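Local structure of probable translation initiation factor eIF-2B subunit gamma (Schizosaccharomyces pombe, 5B04) at residues 86-92 against 112-118; 70-74 against 103-109; 266-271 against 312-316. The protein serves as a component of the eIF2B complex, which catalyses the exchange of GDP for GTP on the gamma subunit of translation initiation factor eIF2. The protein carries 3 engineered substitutions. All coordinates share one frame; numbering follows the deposited sequence.

Contact 1 of 3, residues 86-92 against 112-118; sequences TSAILIC and MRIHVEA
S87 and R113 meet where CB of the serine lies over one face of the guanidinium, 3.6 Å above its plane and displaced toward the rim. R113 sends CG anti to its backbone N (chi1 177°), and two further bends lay the group beside S87; because S87 OG stays 3.9 Å from R113 NH1, this is packing and not a polar grip. Next along the same face, CG1 of I89 approaches the H115 imidazole at its edge, near the ring plane and 4.3 Å from ND1. The other face is apolar. L90 and I114 cross obliquely, with CB and CD2 of L90 both touching CG2 of I114. M112 folds back at its last torsion (chi3 60°), which carries CE to 3.7 Å from CB of A88. Toward the far end, SG of C92 touches both CB of A118, at 3.7 Å, and CG1 of V116, at 4.0 Å. Six backbone hydrogen bonds set the parallel register, the amides of R113, H115 and E117 alternating with those of A88, L90 and C92; the bond from R113 N to T86 O, 2.8 Å, is nearly straight. The strand axes diverge by 27°, a twist within this beta-alpha-beta crossover of the nucleotidyl transferase-like domain. Helix 97-105, which connects the strands, covers L90 and V116 through I100 and L104, while helix 74-82 covers A88, M112 and I114 on that same face; strand 87-92 also pairs in parallel with strand 39-45.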
loop_
_atom_site.group_PDB
_atom_site.type_symbol
_atom_site.label_atom_id
_atom_site.label_comp_id
_atom_site.label_asym_id
_atom_site.label_seq_id
_atom_site.Cartn_x
_atom_site.Cartn_y
_atom_site.Cartn_z
ATOM N N THR E 86 -42.592 -33.961 25.716
ATOM C CA THR E 86 -43.884 -34.396 25.201
ATOM C C THR E 86 -44.498 -35.468 26.096
ATOM O O THR E 86 -45.681 -35.784 25.979
ATOM C CB THR E 86 -43.763 -34.940 23.767
ATOM O OG1 THR E 86 -42.691 -35.887 23.702
ATOM C CG2 THR E 86 -43.487 -33.806 22.793
ATOM N N SER E 87 -43.686 -36.020 26.992
ATOM C CA SER E 87 -44.151 -37.046 27.918
ATOM C C SER E 87 -43.371 -36.999 29.225
ATOM O O SER E 87 -42.173 -36.718 29.233
ATOM C CB SER E 87 -44.032 -38.434 27.285
ATOM O OG SER E 87 -42.675 -38.809 27.131
ATOM N N ALA E 88 -44.055 -37.278 30.329
ATOM C CA ALA E 88 -43.422 -37.258 31.642
ATOM C C ALA E 88 -43.954 -38.368 32.542
ATOM O O ALA E 88 -45.103 -38.789 32.417
ATOM C CB ALA E 88 -43.623 -35.902 32.302
ATOM N N ILE E 89 -43.102 -38.840 33.446
ATOM C CA ILE E 89 -43.495 -39.837 34.434
ATOM C C ILE E 89 -43.960 -39.149 35.712
ATOM O O ILE E 89 -43.261 -38.293 36.252
ATOM C CB ILE E 89 -42.337 -40.797 34.765
ATOM C CG1 ILE E 89 -41.878 -41.538 33.509
ATOM C CG2 ILE E 89 -42.753 -41.784 35.847
ATOM C CD1 ILE E 89 -40.706 -42.465 33.745
ATOM N N LEU E 90 -45.141 -39.523 36.193
ATOM C CA LEU E 90 -45.687 -38.915 37.400
ATOM C C LEU E 90 -45.797 -39.925 38.535
ATOM O O LEU E 90 -46.695 -40.768 38.549
ATOM C CB LEU E 90 -47.058 -38.301 37.114
ATOM C CG LEU E 90 -47.766 -37.629 38.291
ATOM C CD1 LEU E 90 -46.836 -36.671 39.019
ATOM C CD2 LEU E 90 -48.999 -36.898 37.799
ATOM N N ILE E 91 -44.876 -39.831 39.486
ATOM C CA ILE E 91 -44.901 -40.677 40.670
ATOM C C ILE E 91 -45.806 -40.059 41.730
ATOM O O ILE E 91 -45.766 -38.850 41.957
ATOM C CB ILE E 91 -43.493 -40.881 41.256
ATOM C CG1 ILE E 91 -42.614 -41.677 40.293
ATOM C CG2 ILE E 91 -43.580 -41.582 42.593
ATOM C CD1 ILE E 91 -41.151 -41.690 40.681
ATOM N N CYS E 92 -46.622 -40.888 42.374
ATOM C CA CYS E 92 -47.501 -40.410 43.434
ATOM C C CYS E 92 -47.896 -41.541 44.376
ATOM O O CYS E 92 -47.357 -42.645 44.301
ATOM C CB CYS E 92 -48.757 -39.769 42.838
ATOM S SG CYS E 92 -49.881 -40.930 42.027
ATOM N N MET E 112 -49.310 -32.725 27.158
ATOM C CA MET E 112 -48.274 -33.742 27.325
ATOM C C MET E 112 -48.894 -35.102 27.618
ATOM O O MET E 112 -50.016 -35.188 28.117
ATOM C CB MET E 112 -47.308 -33.367 28.451
ATOM C CG MET E 112 -46.375 -32.211 28.143
ATOM S SD MET E 112 -45.202 -31.935 29.487
ATOM C CE MET E 112 -44.369 -33.520 29.540
ATOM N N ARG E 113 -48.159 -36.163 27.305
ATOM C CA ARG E 113 -48.585 -37.511 27.660
ATOM C C ARG E 113 -48.107 -37.837 29.070
ATOM O O ARG E 113 -46.945 -38.188 29.275
ATOM C CB ARG E 113 -48.050 -38.537 26.661
ATOM C CG ARG E 113 -48.398 -39.978 27.007
ATOM C CD ARG E 113 -47.146 -40.828 27.163
ATOM N NE ARG E 113 -46.454 -41.024 25.893
ATOM C CZ ARG E 113 -45.280 -41.635 25.767
ATOM N NH1 ARG E 113 -44.659 -42.111 26.839
ATOM N NH2 ARG E 113 -44.724 -41.769 24.571
ATOM N N ILE E 114 -49.005 -37.709 30.041
ATOM C CA ILE E 114 -48.641 -37.923 31.437
ATOM C C ILE E 114 -48.933 -39.351 31.879
ATOM O O ILE E 114 -50.073 -39.704 32.181
ATOM C CB ILE E 114 -49.380 -36.946 32.366
ATOM C CG1 ILE E 114 -49.207 -35.509 31.869
ATOM C CG2 ILE E 114 -48.870 -37.086 33.793
ATOM C CD1 ILE E 114 -47.763 -35.067 31.765
ATOM N N HIS E 115 -47.886 -40.167 31.912
ATOM C CA HIS E 115 -47.995 -41.552 32.343
ATOM C C HIS E 115 -47.833 -41.648 33.858
ATOM O O HIS E 115 -46.731 -41.505 34.388
ATOM C CB HIS E 115 -46.954 -42.411 31.619
ATOM C CG HIS E 115 -46.610 -43.682 32.328
ATOM N ND1 HIS E 115 -45.363 -43.914 32.867
ATOM C CD2 HIS E 115 -47.344 -44.789 32.588
ATOM C CE1 HIS E 115 -45.344 -45.111 33.426
ATOM N NE2 HIS E 115 -46.534 -45.662 33.272
ATOM N N VAL E 116 -48.946 -41.881 34.549
ATOM C CA VAL E 116 -48.959 -41.902 36.008
ATOM C C VAL E 116 -48.483 -43.242 36.555
ATOM O O VAL E 116 -48.852 -44.300 36.045
ATOM C CB VAL E 116 -50.368 -41.609 36.558
ATOM C CG1 VAL E 116 -50.312 -41.352 38.057
ATOM C CG2 VAL E 116 -50.975 -40.421 35.841
ATOM N N GLU E 117 -47.662 -43.186 37.597
ATOM C CA GLU E 117 -47.154 -44.390 38.240
ATOM C C GLU E 117 -47.198 -44.237 39.755
ATOM O O GLU E 117 -46.470 -43.428 40.325
ATOM C CB GLU E 117 -45.724 -44.682 37.779
ATOM C CG GLU E 117 -45.252 -46.103 38.049
ATOM C CD GLU E 117 -45.464 -47.020 36.860
ATOM O OE1 GLU E 117 -44.990 -48.175 36.904
ATOM O OE2 GLU E 117 -46.106 -46.587 35.881
ATOM N N ALA E 118 -48.063 -45.010 40.404
ATOM C CA ALA E 118 -48.151 -44.993 41.859
ATOM C C ALA E 118 -47.792 -46.358 42.428
ATOM O O ALA E 118 -48.677 -47.146 42.761
ATOM C CB ALA E 118 -49.544 -44.578 42.305
#

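Contact 2 of 3, residues 70-74 against 103-109; sequences KPMLH and WLRSGYE
P71 lies over one face of the W103 indole, its CG 3.1 Å above the ring plane and offset toward the rim. With chi1 at 175°, CG of W103 stands opposite the backbone N, and the indole swings off the helix end across to the proline. The opposite face rests on the tryptophan's own following backbone, where C of G107 and N of Y108 lie offset toward the rim; a side chain on G107 would collide with CD1 of W103, and the backbone angles there (phi 126°) would also press one against the carbonyl O of S106. L73 brings CD2 obliquely to CZ3 of the indole, at 3.6 Å, and CH2 comes within 4.0 Å of CA of H74. The residues meeting the indole belong to a type I beta turn, P71 to H74, closed by the bond from H74 N to P71 O, 3.0 Å. In the nucleotidyl transferase-like fold this turn leads into helix 74-82, setting its start against the end of helix 97-105. Toward solvent the fit loosens. There the exposed E109 crosses the extended chain of K70 at about a right angle; their salt bridge is long, K70 NZ lying 4.0 Å from E109 OE1. The same OE1 stands 4.0 Å from NE2 of H74, with ring and carboxylate planes 65° apart, while CD of K70 sits over one face of that imidazole, offset toward the rim.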
loop_
_atom_site.group_PDB
_atom_site.type_symbol
_atom_site.label_atom_id
_atom_site.label_comp_id
_atom_site.label_asym_id
_atom_site.label_seq_id
_atom_site.Cartn_x
_atom_site.Cartn_y
_atom_site.Cartn_z
ATOM N N LYS E 70 -55.426 -22.764 39.828
ATOM C CA LYS E 70 -54.935 -23.888 39.046
ATOM C C LYS E 70 -54.213 -24.840 39.985
ATOM O O LYS E 70 -53.436 -24.400 40.832
ATOM C CB LYS E 70 -53.995 -23.426 37.930
ATOM C CG LYS E 70 -54.656 -22.611 36.834
ATOM C CD LYS E 70 -53.636 -22.177 35.793
ATOM C CE LYS E 70 -54.281 -21.347 34.696
ATOM N NZ LYS E 70 -53.274 -20.845 33.721
ATOM N N PRO E 71 -54.475 -26.148 39.846
ATOM C CA PRO E 71 -53.849 -27.171 40.692
ATOM C C PRO E 71 -52.327 -27.064 40.710
ATOM O O PRO E 71 -51.727 -26.599 39.741
ATOM C CB PRO E 71 -54.299 -28.481 40.043
ATOM C CG PRO E 71 -55.597 -28.140 39.400
ATOM C CD PRO E 71 -55.435 -26.734 38.895
ATOM N N MET E 72 -51.722 -27.486 41.816
ATOM C CA MET E 72 -50.282 -27.376 42.019
ATOM C C MET E 72 -49.483 -28.054 40.909
ATOM O O MET E 72 -48.435 -27.559 40.493
ATOM C CB MET E 72 -49.905 -27.978 43.374
ATOM C CG MET E 72 -48.520 -27.618 43.864
ATOM S SD MET E 72 -48.189 -28.321 45.489
ATOM C CE MET E 72 -49.446 -27.509 46.471
ATOM N N LEU E 73 -49.998 -29.179 40.425
ATOM C CA LEU E 73 -49.314 -29.988 39.422
ATOM C C LEU E 73 -49.199 -29.281 38.071
ATOM O O LEU E 73 -48.350 -29.630 37.251
ATOM C CB LEU E 73 -50.043 -31.322 39.247
ATOM C CG LEU E 73 -49.347 -32.415 38.436
ATOM C CD1 LEU E 73 -48.212 -33.039 39.235
ATOM C CD2 LEU E 73 -50.347 -33.470 37.997
ATOM N N HIS E 74 -50.053 -28.287 37.849
ATOM C CA HIS E 74 -50.109 -27.578 36.573
ATOM C C HIS E 74 -48.790 -26.908 36.192
ATOM O O HIS E 74 -48.433 -26.850 35.016
ATOM C CB HIS E 74 -51.223 -26.529 36.607
ATOM C CG HIS E 74 -51.123 -25.503 35.521
ATOM N ND1 HIS E 74 -50.445 -24.314 35.680
ATOM C CD2 HIS E 74 -51.618 -25.487 34.260
ATOM C CE1 HIS E 74 -50.524 -23.611 34.565
ATOM N NE2 HIS E 74 -51.231 -24.300 33.687
ATOM N N TRP E 103 -58.069 -35.552 37.106
ATOM C CA TRP E 103 -57.793 -34.180 36.701
ATOM C C TRP E 103 -57.063 -34.148 35.363
ATOM O O TRP E 103 -57.218 -33.209 34.583
ATOM C CB TRP E 103 -56.976 -33.449 37.765
ATOM C CG TRP E 103 -56.572 -32.074 37.339
ATOM C CD1 TRP E 103 -57.367 -30.966 37.280
ATOM C CD2 TRP E 103 -55.273 -31.658 36.900
ATOM N NE1 TRP E 103 -56.644 -29.887 36.834
ATOM C CE2 TRP E 103 -55.355 -30.285 36.595
ATOM C CE3 TRP E 103 -54.048 -32.313 36.740
ATOM C CZ2 TRP E 103 -54.260 -29.555 36.139
ATOM C CZ3 TRP E 103 -52.963 -31.587 36.286
ATOM C CH2 TRP E 103 -53.075 -30.222 35.990
ATOM N N LEU E 104 -56.266 -35.179 35.102
ATOM C CA LEU E 104 -55.575 -35.302 33.826
ATOM C C LEU E 104 -56.567 -35.624 32.714
ATOM O O LEU E 104 -56.367 -35.246 31.560
ATOM C CB LEU E 104 -54.491 -36.377 33.901
ATOM C CG LEU E 104 -53.310 -36.061 34.819
ATOM C CD1 LEU E 104 -52.367 -37.245 34.897
ATOM C CD2 LEU E 104 -52.575 -34.820 34.340
ATOM N N ARG E 105 -57.635 -36.329 33.079
ATOM C CA ARG E 105 -58.720 -36.641 32.156
ATOM C C ARG E 105 -59.319 -35.355 31.598
ATOM O O ARG E 105 -59.442 -35.185 30.384
ATOM C CB ARG E 105 -59.794 -37.468 32.864
ATOM C CG ARG E 105 -60.203 -38.742 32.148
ATOM C CD ARG E 105 -60.957 -39.660 33.098
ATOM N NE ARG E 105 -61.996 -38.944 33.833
ATOM C CZ ARG E 105 -62.438 -39.294 35.037
ATOM N NH1 ARG E 105 -61.928 -40.353 35.651
ATOM N NH2 ARG E 105 -63.386 -38.582 35.630
ATOM N N SER E 106 -59.687 -34.452 32.501
ATOM C CA SER E 106 -60.149 -33.121 32.128
ATOM C C SER E 106 -59.767 -32.129 33.220
ATOM O O SER E 106 -60.011 -32.371 34.402
ATOM C CB SER E 106 -61.661 -33.108 31.896
ATOM O OG SER E 106 -62.365 -33.110 33.125
ATOM N N GLY E 107 -59.165 -31.016 32.818
ATOM C CA GLY E 107 -58.664 -30.034 33.761
ATOM C C GLY E 107 -57.201 -29.750 33.490
ATOM O O GLY E 107 -56.705 -28.656 33.755
ATOM N N TYR E 108 -56.511 -30.753 32.957
ATOM C CA TYR E 108 -55.127 -30.597 32.534
ATOM C C TYR E 108 -55.080 -29.864 31.198
ATOM O O TYR E 108 -55.678 -30.305 30.217
ATOM C CB TYR E 108 -54.440 -31.961 32.432
ATOM C CG TYR E 108 -53.021 -31.907 31.914
ATOM C CD1 TYR E 108 -52.035 -31.220 32.609
ATOM C CD2 TYR E 108 -52.664 -32.557 30.740
ATOM C CE1 TYR E 108 -50.737 -31.171 32.141
ATOM C CE2 TYR E 108 -51.366 -32.516 30.266
ATOM C CZ TYR E 108 -50.407 -31.824 30.974
ATOM O OH TYR E 108 -49.114 -31.772 30.510
ATOM N N GLU E 109 -54.370 -28.740 31.168
ATOM C CA GLU E 109 -54.343 -27.879 29.991
ATOM C C GLU E 109 -53.062 -28.060 29.182
ATOM O O GLU E 109 -52.806 -27.316 28.236
ATOM C CB GLU E 109 -54.487 -26.414 30.412
ATOM C CG GLU E 109 -55.141 -26.221 31.773
ATOM C CD GLU E 109 -55.278 -24.760 32.156
ATOM O OE1 GLU E 109 -54.573 -23.918 31.560
ATOM O OE2 GLU E 109 -56.084 -24.453 33.060
#

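Contact 3 of 3, residues 266-271 against 312-316; sequences LIPYLV and LIAKD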
loop_
_atom_site.group_PDB
_atom_site.type_symbol
_atom_site.label_atom_id
_atom_site.label_comp_id
_atom_site.label_asym_id
_atom_site.label_seq_id
_atom_site.Cartn_x
_atom_site.Cartn_y
_atom_site.Cartn_z
ATOM N N LEU E 266 -28.494 -35.851 47.318
ATOM C CA LEU E 266 -27.596 -34.874 46.780
ATOM C C LEU E 266 -26.227 -34.802 47.374
ATOM O O LEU E 266 -25.236 -34.808 46.679
ATOM C CB LEU E 266 -28.288 -33.543 46.910
ATOM C CG LEU E 266 -27.648 -32.540 45.977
ATOM C CD1 LEU E 266 -28.703 -31.577 45.484
ATOM C CD2 LEU E 266 -26.535 -31.815 46.694
ATOM N N ILE E 267 -26.180 -34.771 48.684
ATOM C CA ILE E 267 -24.919 -34.605 49.355
ATOM C C ILE E 267 -23.900 -35.695 49.136
ATOM O O ILE E 267 -22.734 -35.423 48.865
ATOM C CB ILE E 267 -25.150 -34.535 50.859
ATOM C CG1 ILE E 267 -26.501 -33.909 51.195
ATOM C CG2 ILE E 267 -24.032 -33.742 51.494
ATOM C CD1 ILE E 267 -26.889 -32.765 50.295
ATOM N N PRO E 268 -24.405 -36.996 49.256
ATOM C CA PRO E 268 -23.368 -38.028 49.113
ATOM C C PRO E 268 -23.107 -38.324 47.655
ATOM O O PRO E 268 -23.425 -39.380 47.123
ATOM C CB PRO E 268 -24.008 -39.245 49.768
ATOM C CG PRO E 268 -25.444 -39.018 49.523
ATOM C CD PRO E 268 -25.475 -37.541 49.703
ATOM N N TYR E 269 -22.501 -37.352 47.010
ATOM C CA TYR E 269 -21.990 -37.508 45.668
ATOM C C TYR E 269 -20.510 -37.800 45.854
ATOM O O TYR E 269 -19.813 -38.341 45.010
ATOM C CB TYR E 269 -22.120 -36.177 44.966
ATOM C CG TYR E 269 -21.698 -35.050 45.856
ATOM C CD1 TYR E 269 -20.427 -35.000 46.374
ATOM C CD2 TYR E 269 -22.585 -34.084 46.228
ATOM C CE1 TYR E 269 -20.039 -33.989 47.207
ATOM C CE2 TYR E 269 -22.211 -33.069 47.060
ATOM C CZ TYR E 269 -20.939 -33.033 47.543
ATOM O OH TYR E 269 -20.579 -32.016 48.367
ATOM N N LEU E 270 -20.071 -37.470 47.041
ATOM C CA LEU E 270 -18.791 -36.895 47.372
ATOM C C LEU E 270 -17.715 -37.135 46.347
ATOM O O LEU E 270 -17.536 -38.221 45.827
ATOM C CB LEU E 270 -18.335 -37.336 48.749
ATOM C CG LEU E 270 -19.121 -36.639 49.850
ATOM C CD1 LEU E 270 -18.523 -36.963 51.207
ATOM C CD2 LEU E 270 -19.141 -35.144 49.597
ATOM N N VAL E 271 -17.036 -36.041 46.057
ATOM C CA VAL E 271 -16.074 -35.941 44.992
ATOM C C VAL E 271 -14.684 -35.990 45.569
ATOM O O VAL E 271 -13.712 -35.887 44.842
ATOM C CB VAL E 271 -16.210 -34.584 44.294
ATOM C CG1 VAL E 271 -15.535 -34.611 42.942
ATOM C CG2 VAL E 271 -17.662 -34.157 44.187
ATOM N N LEU E 312 -14.039 -37.628 36.149
ATOM C CA LEU E 312 -14.282 -37.384 37.564
ATOM C C LEU E 312 -15.678 -36.802 37.766
ATOM O O LEU E 312 -16.091 -35.897 37.041
ATOM C CB LEU E 312 -13.222 -36.442 38.144
ATOM C CG LEU E 312 -11.807 -36.513 37.560
ATOM C CD1 LEU E 312 -10.925 -35.433 38.168
ATOM C CD2 LEU E 312 -11.191 -37.890 37.767
ATOM N N ILE E 313 -16.395 -37.335 38.752
ATOM C CA ILE E 313 -17.757 -36.907 39.065
ATOM C C ILE E 313 -17.806 -35.400 39.341
ATOM O O ILE E 313 -16.804 -34.807 39.732
ATOM C CB ILE E 313 -18.310 -37.701 40.279
ATOM C CG1 ILE E 313 -19.815 -37.486 40.453
ATOM C CG2 ILE E 313 -17.551 -37.344 41.549
ATOM C CD1 ILE E 313 -20.467 -38.482 41.384
ATOM N N ALA E 314 -18.961 -34.780 39.108
ATOM C CA ALA E 314 -19.105 -33.340 39.305
ATOM C C ALA E 314 -20.564 -32.921 39.429
ATOM O O ALA E 314 -21.443 -33.490 38.781
ATOM C CB ALA E 314 -18.442 -32.582 38.163
ATOM N N LYS E 315 -20.814 -31.914 40.261
ATOM C CA LYS E 315 -22.160 -31.378 40.420
ATOM C C LYS E 315 -22.173 -29.867 40.508
ATOM O O LYS E 315 -21.382 -29.262 41.231
ATOM C CB LYS E 315 -22.822 -31.969 41.651
ATOM C CG LYS E 315 -23.418 -33.308 41.371
ATOM C CD LYS E 315 -23.569 -34.070 42.634
ATOM C CE LYS E 315 -24.498 -33.360 43.574
ATOM N NZ LYS E 315 -25.452 -34.362 44.068
ATOM N N ASP E 316 -23.088 -29.263 39.762
ATOM C CA ASP E 316 -23.157 -27.816 39.662
ATOM C C ASP E 316 -24.464 -27.274 40.216
ATOM O O ASP E 316 -25.509 -27.921 40.129
ATOM C CB ASP E 316 -22.990 -27.377 38.206
ATOM C CG ASP E 316 -21.591 -27.622 37.680
ATOM O OD1 ASP E 316 -20.924 -28.561 38.162
ATOM O OD2 ASP E 316 -21.157 -26.875 36.779
#
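Between V271 and I313 the two backbones come nearest, with CA atoms 6.2 Å apart, and no backbone bond joins the segments. Residues 266-271 form an irregular loop with an inverse gamma turn centred on P268, and they pack beside the start of strand 315-319, which pairs in parallel with strand 170-176 in the mixed sheet of the nucleotidyl transferase-like domain. K315 carries much of the contact. Its chain leaves the strand, bends at chi3 (62°) and again at chi4, and passes slantwise by Y269, with CD 3.5 Å from CB of the tyrosine. NZ then reaches CG of L266, at 3.4 Å, the two side chains meeting at a slant. A hydrogen bond from NZ to L266 O, 2.7 Å, is modelled but doubtful, since that oxygen lies too close to a neighbour in the model and its position is uncertain. With an alanine here, Y269 would probably lose the aliphatic chain packed against it, leaving a gap between ring and strand and setting the ring freer to turn. D316, next in sequence, points elsewhere and forms a salt bridge with K162. Just before the strand, I313 and V271 make an apolar pair. I313 places CG2 between its backbone N and carbonyl carbon, where it meets CG1 of V271 at 3.7 Å; its other branch ends with CD1 3.7 Å from the carbonyl O of Y269.

In the fold
Starting from the N terminus, residues 70-74 come first, then 86-92, 103-109 and 112-118. Contacts 1 and 2 therefore cross: contact 2 closes a loop holding helix 74-82 and strand 87-92, while contact 1 closes one holding helix 97-105. They touch directly, L73 meeting L90 and L104 meeting I114 and V116, so the turn before helix 74-82 and the end of helix 97-105 both pack on the parallel strands. Contact 3 follows in series and closes a later loop that includes the unmodelled residues 282-310. Its centre lies about 28 Å from that of contact 1, without touching, yet both reach the same mixed sheet; contact 2 lies across the chain's centre from it.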